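Local atomic coordinates of possible glutathione S-transferase (Rhodopseudomonas palustris, PDB entry 3M8N), a protein that probably catalyses the transfer of glutathione to electrophilic substrates, as many members of the glutathione S-transferase superfamily do. Residues Trp188-Arg191 with Val192-Thr195; Ile72-Tyr75 with Leu76-Thr80; Glu33-Ile36 with Leu37-Glu40; Asp123-Thr126 with His127-Glu130. All coordinates share one frame; numbering follows the deposited sequence.

Contact 1 (Trp188-Arg191 with Val192-Thr195); sequences WLRR and VEQT
Val192 N donates to Trp188 O at 2.9 Å, almost straight at 170°, and one residue on Glu193 N gives Leu189 O an equally linear bond of 3.0 Å. These i to i+4 bonds belong to the last turn of helix 183-193. Next, Gln194 N turns back to Arg191 O at 3.2 Å, rising well above the carbonyl plane, as the spiral tightens to i to i+3. Beyond it Val192 O takes two bonds from one residue, Thr195 OG1 at 3.1 Å and Thr195 N at 3.3 Å, both from the same face. In the packing layer Val192 CG2 rests over the five-membered ring of Trp188, 4.1 Å from its centroid, a CH-pi contact permitted because the indole carbon CG stands anti to the backbone N (chi1 172°). Glu193 runs its extended chain back beside Leu189, while its OE2 is hydrogen-bonded to Tyr166 OH. With Glu193 cut back to an alanine, the Tyr166 hydroxyl would probably lose this partner, and the chain lying over Leu189 O would be gone. The Trp188 ring meets Phe153 edge-to-face; on helix 160-169 its NE1 bonds to Asp162 OD1, Trp188 touches Leu165, and Leu189 and Val192 pack on Tyr166.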
loop_
_atom_site.group_PDB
_atom_site.type_symbol
_atom_site.label_atom_id
_atom_site.label_comp_id
_atom_site.label_asym_id
_atom_site.label_seq_id
_atom_site.Cartn_x
_atom_site.Cartn_y
_atom_site.Cartn_z
ATOM N N TRP A 188 -8.265 -20.606 0.706
ATOM C CA TRP A 188 -7.712 -19.507 1.528
ATOM C C TRP A 188 -8.801 -18.629 2.206
ATOM O O TRP A 188 -8.780 -18.395 3.419
ATOM C CB TRP A 188 -6.695 -18.680 0.704
ATOM C CG TRP A 188 -6.260 -17.449 1.411
ATOM C CD1 TRP A 188 -5.352 -17.361 2.398
ATOM C CD2 TRP A 188 -6.765 -16.143 1.211
ATOM N NE1 TRP A 188 -5.224 -16.066 2.827
ATOM C CE2 TRP A 188 -6.083 -15.291 2.104
ATOM C CE3 TRP A 188 -7.716 -15.601 0.351
ATOM C CZ2 TRP A 188 -6.327 -13.925 2.170
ATOM C CZ3 TRP A 188 -7.937 -14.251 0.396
ATOM C CH2 TRP A 188 -7.244 -13.426 1.321
ATOM N N LEU A 189 -9.806 -18.223 1.447
ATOM C CA LEU A 189 -10.932 -17.479 2.019
ATOM C C LEU A 189 -11.583 -18.217 3.117
ATOM O O LEU A 189 -11.886 -17.619 4.135
ATOM C CB LEU A 189 -11.986 -17.118 0.954
ATOM C CG LEU A 189 -11.564 -16.234 -0.218
ATOM C CD1 LEU A 189 -12.506 -16.406 -1.409
ATOM C CD2 LEU A 189 -11.506 -14.804 0.263
ATOM N N ARG A 190 -11.825 -19.513 2.912
ATOM C CA ARG A 190 -12.435 -20.348 3.947
ATOM C C ARG A 190 -11.505 -20.484 5.107
ATOM O O ARG A 190 -11.960 -20.483 6.211
ATOM C CB ARG A 190 -12.895 -21.741 3.432
ATOM C CG ARG A 190 -14.228 -21.703 2.574
ATOM C CD ARG A 190 -14.813 -23.104 2.044
ATOM N NE ARG A 190 -13.845 -23.808 1.183
ATOM C CZ ARG A 190 -13.774 -23.738 -0.159
ATOM N NH1 ARG A 190 -14.652 -23.021 -0.869
ATOM N NH2 ARG A 190 -12.809 -24.387 -0.784
ATOM N N ARG A 191 -10.198 -20.581 4.888
ATOM C CA ARG A 191 -9.261 -20.693 6.002
ATOM C C ARG A 191 -9.301 -19.457 6.896
ATOM O O ARG A 191 -9.338 -19.542 8.126
ATOM C CB ARG A 191 -7.906 -20.864 5.396
ATOM C CG ARG A 191 -6.902 -21.448 6.249
ATOM C CD ARG A 191 -5.592 -21.627 5.458
ATOM N NE ARG A 191 -5.694 -22.711 4.503
ATOM C CZ ARG A 191 -5.637 -22.636 3.172
ATOM N NH1 ARG A 191 -5.422 -21.514 2.519
ATOM N NH2 ARG A 191 -5.804 -23.754 2.471
ATOM N N VAL A 192 -9.349 -18.301 6.276
ATOM C CA VAL A 192 -9.535 -17.044 6.967
ATOM C C VAL A 192 -10.831 -16.953 7.729
ATOM O O VAL A 192 -10.858 -16.583 8.878
ATOM C CB VAL A 192 -9.384 -15.818 6.009
ATOM C CG1 VAL A 192 -9.691 -14.557 6.748
ATOM C CG2 VAL A 192 -7.995 -15.773 5.509
ATOM N N GLU A 193 -11.924 -17.279 7.082
ATOM C CA GLU A 193 -13.196 -17.394 7.782
ATOM C C GLU A 193 -13.266 -18.382 8.962
ATOM O O GLU A 193 -14.142 -18.248 9.734
ATOM C CB GLU A 193 -14.334 -17.622 6.793
ATOM C CG GLU A 193 -14.325 -16.635 5.709
ATOM C CD GLU A 193 -14.928 -17.104 4.467
ATOM O OE1 GLU A 193 -15.335 -18.272 4.359
ATOM O OE2 GLU A 193 -15.011 -16.292 3.552
ATOM N N GLN A 194 -12.351 -19.341 9.097
ATOM C CA GLN A 194 -12.480 -20.320 10.158
ATOM C C GLN A 194 -11.573 -20.020 11.299
ATOM O O GLN A 194 -11.549 -20.822 12.252
ATOM C CB GLN A 194 -12.208 -21.781 9.761
ATOM C CG GLN A 194 -12.457 -22.139 8.357
ATOM C CD GLN A 194 -13.784 -22.793 8.032
ATOM O OE1 GLN A 194 -14.811 -22.126 7.987
ATOM N NE2 GLN A 194 -13.734 -24.074 7.648
ATOM N N THR A 195 -10.832 -18.901 11.196
ATOM C CA THR A 195 -10.014 -18.357 12.271
ATOM C C THR A 195 -10.918 -17.951 13.368
ATOM O O THR A 195 -11.952 -17.379 13.128
ATOM C CB THR A 195 -9.226 -17.081 11.833
ATOM O OG1 THR A 195 -8.456 -17.362 10.680
ATOM C CG2 THR A 195 -8.260 -16.613 12.872
#

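Contact 2 (Ile72-Tyr75 with Leu76-Thr80); sequences ILWY and LAVGT
Trp74 presents one face of its indole to Val78, whose CG2 sits 3.6 Å from the centroid of the six-membered ring and only 9° off the ring normal. The distances from CG2 to the six benzo carbons run from 3.6 Å at CH2 to 4.0 Å at CD2, an even spread that identifies a CH-pi contact over the ring. Two torsions bring it about: the indole swings out anti to its own N (chi1 -178°), and Val78 CG2 lies anti to the carbonyl carbon. The same indole meets Trp74 of the second subunit edge-to-face, and the Tyr75 ring forms a cation-pi pair with Arg87 of that subunit.

On helix 69-77, Ile72 and Leu76 lie side by side, CG2 to CD1 3.8 Å, packing with Val18 of helix 13-24 and Leu58 of strand 57-59. Leu76 N gives Ile72 O a regular helical bond of 3.0 Å. The bond from Val78 N to Trp74 O is weak, as the helix ends. A type II turn follows from Ala77 to Thr80, with Gly79 at positive phi, and Thr80 OG1 bonds to Ala77 O at 2.7 Å.

Chemically, the helix end faces three ways: Ile72 and Leu76 pack into the thioredoxin-like domain, Leu73 and Ala77 meet helix 160-169, and the rings of Trp74 and Tyr75 also meet the second subunit, whose Arg87 NH2 donates to Tyr75 O.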
loop_
_atom_site.group_PDB
_atom_site.type_symbol
_atom_site.label_atom_id
_atom_site.label_comp_id
_atom_site.label_asym_id
_atom_site.label_seq_id
_atom_site.Cartn_x
_atom_site.Cartn_y
_atom_site.Cartn_z
ATOM N N ILE A 72 -3.155 1.249 9.432
ATOM C CA ILE A 72 -3.899 0.933 10.636
ATOM C C ILE A 72 -3.650 -0.521 11.007
ATOM O O ILE A 72 -3.321 -0.799 12.128
ATOM C CB ILE A 72 -5.420 1.315 10.515
ATOM C CG1 ILE A 72 -5.597 2.814 10.330
ATOM C CG2 ILE A 72 -6.252 0.795 11.674
ATOM C CD1 ILE A 72 -6.994 3.301 9.668
ATOM N N LEU A 73 -3.716 -1.439 10.058
ATOM C CA LEU A 73 -3.552 -2.840 10.335
ATOM C C LEU A 73 -2.202 -3.078 10.912
ATOM O O LEU A 73 -2.121 -3.749 11.894
ATOM C CB LEU A 73 -3.765 -3.751 9.085
ATOM C CG LEU A 73 -5.191 -3.933 8.483
ATOM C CD1 LEU A 73 -5.214 -4.912 7.315
ATOM C CD2 LEU A 73 -6.123 -4.369 9.489
ATOM N N TRP A 74 -1.160 -2.538 10.288
ATOM C CA TRP A 74 0.186 -2.691 10.789
ATOM C C TRP A 74 0.348 -2.195 12.241
ATOM O O TRP A 74 0.961 -2.875 13.058
ATOM C CB TRP A 74 1.175 -1.996 9.862
ATOM C CG TRP A 74 2.587 -2.181 10.321
ATOM C CD1 TRP A 74 3.462 -3.154 9.919
ATOM C CD2 TRP A 74 3.295 -1.382 11.279
ATOM N NE1 TRP A 74 4.650 -3.010 10.546
ATOM C CE2 TRP A 74 4.592 -1.926 11.388
ATOM C CE3 TRP A 74 2.974 -0.213 12.022
ATOM C CZ2 TRP A 74 5.599 -1.360 12.284
ATOM C CZ3 TRP A 74 3.955 0.354 12.905
ATOM C CH2 TRP A 74 5.254 -0.244 13.030
ATOM N N TYR A 75 -0.197 -1.021 12.510
ATOM C CA TYR A 75 -0.142 -0.415 13.779
ATOM C C TYR A 75 -0.756 -1.308 14.860
ATOM O O TYR A 75 -0.253 -1.427 15.951
ATOM C CB TYR A 75 -0.843 0.942 13.757
ATOM C CG TYR A 75 -0.782 1.635 15.122
ATOM C CD1 TYR A 75 0.424 2.159 15.633
ATOM C CD2 TYR A 75 -1.884 1.705 15.935
ATOM C CE1 TYR A 75 0.492 2.781 16.881
ATOM C CE2 TYR A 75 -1.791 2.294 17.204
ATOM C CZ TYR A 75 -0.609 2.849 17.637
ATOM O OH TYR A 75 -0.515 3.423 18.851
ATOM N N LEU A 76 -1.889 -1.891 14.552
ATOM C CA LEU A 76 -2.624 -2.660 15.516
ATOM C C LEU A 76 -1.922 -3.994 15.795
ATOM O O LEU A 76 -2.060 -4.536 16.870
ATOM C CB LEU A 76 -4.061 -2.876 15.049
ATOM C CG LEU A 76 -4.991 -1.717 14.907
ATOM C CD1 LEU A 76 -6.205 -2.188 14.087
ATOM C CD2 LEU A 76 -5.408 -1.232 16.293
ATOM N N ALA A 77 -1.131 -4.477 14.855
ATOM C CA ALA A 77 -0.584 -5.794 14.898
ATOM C C ALA A 77 0.779 -5.934 15.439
ATOM O O ALA A 77 1.191 -7.023 15.642
ATOM C CB ALA A 77 -0.607 -6.418 13.518
ATOM N N VAL A 78 1.504 -4.841 15.653
ATOM C CA VAL A 78 2.849 -4.914 16.146
ATOM C C VAL A 78 2.736 -5.619 17.493
ATOM O O VAL A 78 1.853 -5.333 18.276
ATOM C CB VAL A 78 3.399 -3.467 16.343
ATOM C CG1 VAL A 78 4.665 -3.457 17.164
ATOM C CG2 VAL A 78 3.598 -2.776 15.049
ATOM N N GLY A 79 3.632 -6.546 17.750
ATOM C CA GLY A 79 3.635 -7.213 18.999
ATOM C C GLY A 79 2.516 -8.206 19.269
ATOM O O GLY A 79 2.262 -8.543 20.429
ATOM N N THR A 80 1.817 -8.614 18.210
ATOM C CA THR A 80 0.654 -9.482 18.322
ATOM C C THR A 80 0.932 -10.697 17.527
ATOM O O THR A 80 1.943 -10.783 16.868
ATOM C CB THR A 80 -0.658 -8.915 17.836
ATOM O OG1 THR A 80 -0.661 -8.881 16.419
ATOM C CG2 THR A 80 -0.967 -7.558 18.420
#

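Contact 3 (Glu33-Ile36 with Leu37-Glu40); sequences EVDI and LRGE
Glu40 OE1 accepts the backbone N of Asp35 at 2.6 Å, a short and nearly straight bond (171°) that meets the carboxylate from above its plane. To deliver it, the glutamate chain runs extended beyond CG, with CB and CG passing along Asp35 O, so that the side chain spans the mouth of the turn. Asp35 answers with its own carboxylate: OD1 accepts Leu37 N at 3.1 Å, again from above the carboxylate plane. The aspartate CG lies anti to its backbone N (chi1 -171°), which carries OD1 forward over the following peptides. This is an Asx turn, the side-chain oxygen of one residue receiving the N-H two residues on.

The backbone completes the first shell. Arg38 N donates to Asp35 O at 2.8 Å, and Gly39 N to Ile36 O at 3.0 Å, each donor lying above the acceptor's carbonyl plane. A weak bond of 3.4 Å from Glu40 N to Asp35 O closes the loop. Replacing Glu40 by an alanine would probably leave Asp35 N without its carboxylate mate and let the mouth of the turn relax.

Farther out, Val34 CG1 packs against Glu40, CG1 to CB 4.0 Å, while Val34 bonds through its backbone to Ser8 and touches Val55. Ile36 rests on Met9 and Val55, and Leu37 reaches Phe113 and Leu117 of helix 87-117. Such a hydrogen-bonded, Asx-initiated turn with Gly39 at positive phi redirects the chain after edge strand 29-33 of the thioredoxin-like domain, on the way to helix 44-47.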
loop_
_atom_site.group_PDB
_atom_site.type_symbol
_atom_site.label_atom_id
_atom_site.label_comp_id
_atom_site.label_asym_id
_atom_site.label_seq_id
_atom_site.Cartn_x
_atom_site.Cartn_y
_atom_site.Cartn_z
ATOM N N GLU A 33 -19.673 5.666 13.255
ATOM C CA GLU A 33 -20.093 5.428 11.888
ATOM C C GLU A 33 -20.031 6.683 11.007
ATOM O O GLU A 33 -20.469 7.747 11.406
ATOM C CB GLU A 33 -21.484 4.847 11.879
ATOM C CG GLU A 33 -21.957 4.469 10.504
ATOM C CD GLU A 33 -21.351 3.153 9.984
ATOM O OE1 GLU A 33 -20.926 2.289 10.801
ATOM O OE2 GLU A 33 -21.295 2.976 8.745
ATOM N N VAL A 34 -19.439 6.553 9.820
ATOM C CA VAL A 34 -19.237 7.657 8.892
ATOM C C VAL A 34 -19.686 7.175 7.541
ATOM O O VAL A 34 -19.042 6.328 6.985
ATOM C CB VAL A 34 -17.742 8.132 8.766
ATOM C CG1 VAL A 34 -17.631 9.283 7.746
ATOM C CG2 VAL A 34 -17.178 8.607 10.088
ATOM N N ASP A 35 -20.772 7.720 6.995
ATOM C CA ASP A 35 -21.237 7.299 5.680
ATOM C C ASP A 35 -20.736 8.106 4.443
ATOM O O ASP A 35 -21.302 9.133 4.076
ATOM C CB ASP A 35 -22.759 7.172 5.672
ATOM C CG ASP A 35 -23.262 6.534 4.423
ATOM O OD1 ASP A 35 -22.440 6.155 3.569
ATOM O OD2 ASP A 35 -24.478 6.426 4.279
ATOM N N ILE A 36 -19.713 7.572 3.780
ATOM C CA ILE A 36 -19.087 8.173 2.593
ATOM C C ILE A 36 -20.093 8.646 1.557
ATOM O O ILE A 36 -19.942 9.717 0.972
ATOM C CB ILE A 36 -18.074 7.168 1.951
ATOM C CG1 ILE A 36 -16.851 7.060 2.856
ATOM C CG2 ILE A 36 -17.661 7.551 0.570
ATOM C CD1 ILE A 36 -16.793 8.106 3.958
ATOM N N LEU A 37 -21.114 7.829 1.371
ATOM C CA LEU A 37 -22.096 8.030 0.341
ATOM C C LEU A 37 -23.019 9.159 0.668
ATOM O O LEU A 37 -23.651 9.664 -0.203
ATOM C CB LEU A 37 -22.905 6.758 0.085
ATOM C CG LEU A 37 -22.170 5.514 -0.392
ATOM C CD1 LEU A 37 -23.173 4.400 -0.458
ATOM C CD2 LEU A 37 -21.497 5.734 -1.740
ATOM N N ARG A 38 -23.085 9.570 1.913
ATOM C CA ARG A 38 -23.826 10.763 2.242
ATOM C C ARG A 38 -22.937 12.001 2.546
ATOM O O ARG A 38 -23.362 12.960 3.221
ATOM C CB ARG A 38 -24.775 10.446 3.383
ATOM C CG ARG A 38 -25.672 9.322 3.067
ATOM C CD ARG A 38 -26.129 8.703 4.383
ATOM N NE ARG A 38 -27.429 9.215 4.807
ATOM C CZ ARG A 38 -28.605 8.644 4.516
ATOM N NH1 ARG A 38 -28.669 7.505 3.794
ATOM N NH2 ARG A 38 -29.729 9.233 4.945
ATOM N N GLY A 39 -21.703 11.956 2.049
ATOM C CA GLY A 39 -20.743 13.055 2.142
ATOM C C GLY A 39 -20.217 13.332 3.523
ATOM O O GLY A 39 -19.672 14.385 3.762
ATOM N N GLU A 40 -20.362 12.362 4.419
ATOM C CA GLU A 40 -20.178 12.565 5.823
ATOM C C GLU A 40 -18.731 12.644 6.219
ATOM O O GLU A 40 -18.421 13.146 7.312
ATOM C CB GLU A 40 -20.820 11.432 6.590
ATOM C CG GLU A 40 -22.298 11.433 6.512
ATOM C CD GLU A 40 -22.951 10.443 7.482
ATOM O OE1 GLU A 40 -22.224 9.636 8.104
ATOM O OE2 GLU A 40 -24.205 10.473 7.607
#

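Contact 4 (Asp123-Thr126 with His127-Glu130); sequences DLQT and HALE
Gln125 places its CG anti to the carbonyl carbon (chi1 -59°) and then bends at chi2 (-80°), a bend that brings OE1 to within 3.7 Å of Ala128 CB. Thr126 OG1 takes the position between the backbone N and the carbonyl carbon (chi1 60°), which puts it over one face of the neighbouring His127 ring, 4.1 Å above the plane and over its centre. These residues lie where the chain passes from helix 87-117 to helix 129-146, in the all-helical C-terminal domain of the glutathione transferase fold.

The backbone bonds converge on one acceptor. Gln125 O is gripped by two donors, Ala128 N at 2.8 Å and Leu129 N at 3.2 Å. The two bonds are about equally straight at hydrogen but differ at the acceptor: Ala128 N stands well above the carbonyl plane, whereas Leu129 N lies nearly in line with the C=O bond. One is an i to i+3 link and the other i to i+4, so a single carbonyl serves both spacings.

The surroundings are largely surface, but two side chains touch the preceding helix: Gln125 meets Trp114, and Leu129 meets Leu115, both on helix 87-117. Leu129 also approaches the shared acceptor with its side chain, its CD1 standing 3.6 Å from Gln125 O.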
loop_
_atom_site.group_PDB
_atom_site.type_symbol
_atom_site.label_atom_id
_atom_site.label_comp_id
_atom_site.label_asym_id
_atom_site.label_seq_id
_atom_site.Cartn_x
_atom_site.Cartn_y
_atom_site.Cartn_z
ATOM N N ASP A 123 -23.844 1.861 -14.603
ATOM C CA ASP A 123 -23.976 2.752 -15.737
ATOM C C ASP A 123 -23.051 3.924 -15.749
ATOM O O ASP A 123 -22.673 4.431 -16.824
ATOM C CB ASP A 123 -25.411 3.162 -15.922
ATOM C CG ASP A 123 -26.154 2.155 -16.797
ATOM O OD1 ASP A 123 -26.631 2.605 -17.872
ATOM O OD2 ASP A 123 -26.204 0.915 -16.447
ATOM N N LEU A 124 -22.625 4.306 -14.550
ATOM C CA LEU A 124 -21.636 5.353 -14.400
ATOM C C LEU A 124 -20.224 4.880 -14.754
ATOM O O LEU A 124 -19.359 5.703 -14.985
ATOM C CB LEU A 124 -21.699 5.957 -12.990
ATOM C CG LEU A 124 -22.993 6.718 -12.742
ATOM C CD1 LEU A 124 -23.231 6.919 -11.274
ATOM C CD2 LEU A 124 -22.928 8.040 -13.485
ATOM N N GLN A 125 -19.971 3.571 -14.819
ATOM C CA GLN A 125 -18.581 3.157 -15.041
ATOM C C GLN A 125 -18.344 2.124 -16.126
ATOM O O GLN A 125 -17.409 1.312 -16.040
ATOM C CB GLN A 125 -17.900 2.731 -13.724
ATOM C CG GLN A 125 -17.862 3.789 -12.642
ATOM C CD GLN A 125 -16.775 4.843 -12.799
ATOM O OE1 GLN A 125 -15.816 4.675 -13.541
ATOM N NE2 GLN A 125 -16.923 5.949 -12.064
ATOM N N THR A 126 -19.157 2.188 -17.168
ATOM C CA THR A 126 -19.115 1.169 -18.217
ATOM C C THR A 126 -17.765 1.116 -18.908
ATOM O O THR A 126 -17.332 0.074 -19.345
ATOM C CB THR A 126 -20.220 1.391 -19.248
ATOM O OG1 THR A 126 -20.030 2.682 -19.832
ATOM C CG2 THR A 126 -21.652 1.282 -18.594
ATOM N N HIS A 127 -17.089 2.249 -18.974
ATOM C CA HIS A 127 -15.761 2.299 -19.564
ATOM C C HIS A 127 -14.669 1.690 -18.675
ATOM O O HIS A 127 -13.585 1.365 -19.164
ATOM C CB HIS A 127 -15.370 3.745 -19.914
ATOM C CG HIS A 127 -16.341 4.445 -20.822
ATOM N ND1 HIS A 127 -16.665 3.977 -22.085
ATOM C CD2 HIS A 127 -17.047 5.594 -20.659
ATOM C CE1 HIS A 127 -17.546 4.792 -22.645
ATOM N NE2 HIS A 127 -17.793 5.782 -21.803
ATOM N N ALA A 128 -14.906 1.587 -17.370
ATOM C CA ALA A 128 -13.830 1.201 -16.477
ATOM C C ALA A 128 -13.854 -0.294 -16.279
ATOM O O ALA A 128 -12.824 -0.930 -16.167
ATOM C CB ALA A 128 -13.974 1.910 -15.199
ATOM N N LEU A 129 -15.054 -0.849 -16.305
ATOM C CA LEU A 129 -15.285 -2.233 -16.036
ATOM C C LEU A 129 -14.309 -3.260 -16.574
ATOM O O LEU A 129 -13.817 -4.086 -15.835
ATOM C CB LEU A 129 -16.634 -2.587 -16.552
ATOM C CG LEU A 129 -17.411 -3.092 -15.383
ATOM C CD1 LEU A 129 -18.349 -1.962 -14.955
ATOM C CD2 LEU A 129 -18.147 -4.326 -15.841
ATOM N N GLU A 130 -14.040 -3.280 -17.857
ATOM C CA GLU A 130 -13.352 -4.479 -18.361
ATOM C C GLU A 130 -11.839 -4.498 -18.004
ATOM O O GLU A 130 -11.166 -5.557 -18.029
ATOM C CB GLU A 130 -13.727 -4.777 -19.843
ATOM C CG GLU A 130 -12.578 -5.188 -20.786
ATOM C CD GLU A 130 -12.050 -3.990 -21.598
ATOM O OE1 GLU A 130 -12.787 -3.538 -22.511
ATOM O OE2 GLU A 130 -10.918 -3.496 -21.320
#

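Overall arrangement
The four contacts are separate local features, none touching another, split evenly between the two domains of the fold. Contacts 3 and 2 belong to the thioredoxin-like N-terminal domain, their centres 26 Å apart; contacts 4 and 1 belong to the helical C-terminal domain, centres 31 Å apart. The domains meet between them: contacts 1 and 2 come within about 10 Å at their nearest atoms, and both pack on helix 160-169. Contacts 3 and 4 approach equally closely, about 10 Å between nearest atoms, and each leans on helix 87-117. Contact 2 alone reaches the second subunit. None of the four contacts includes a residue assigned to a glutathione site.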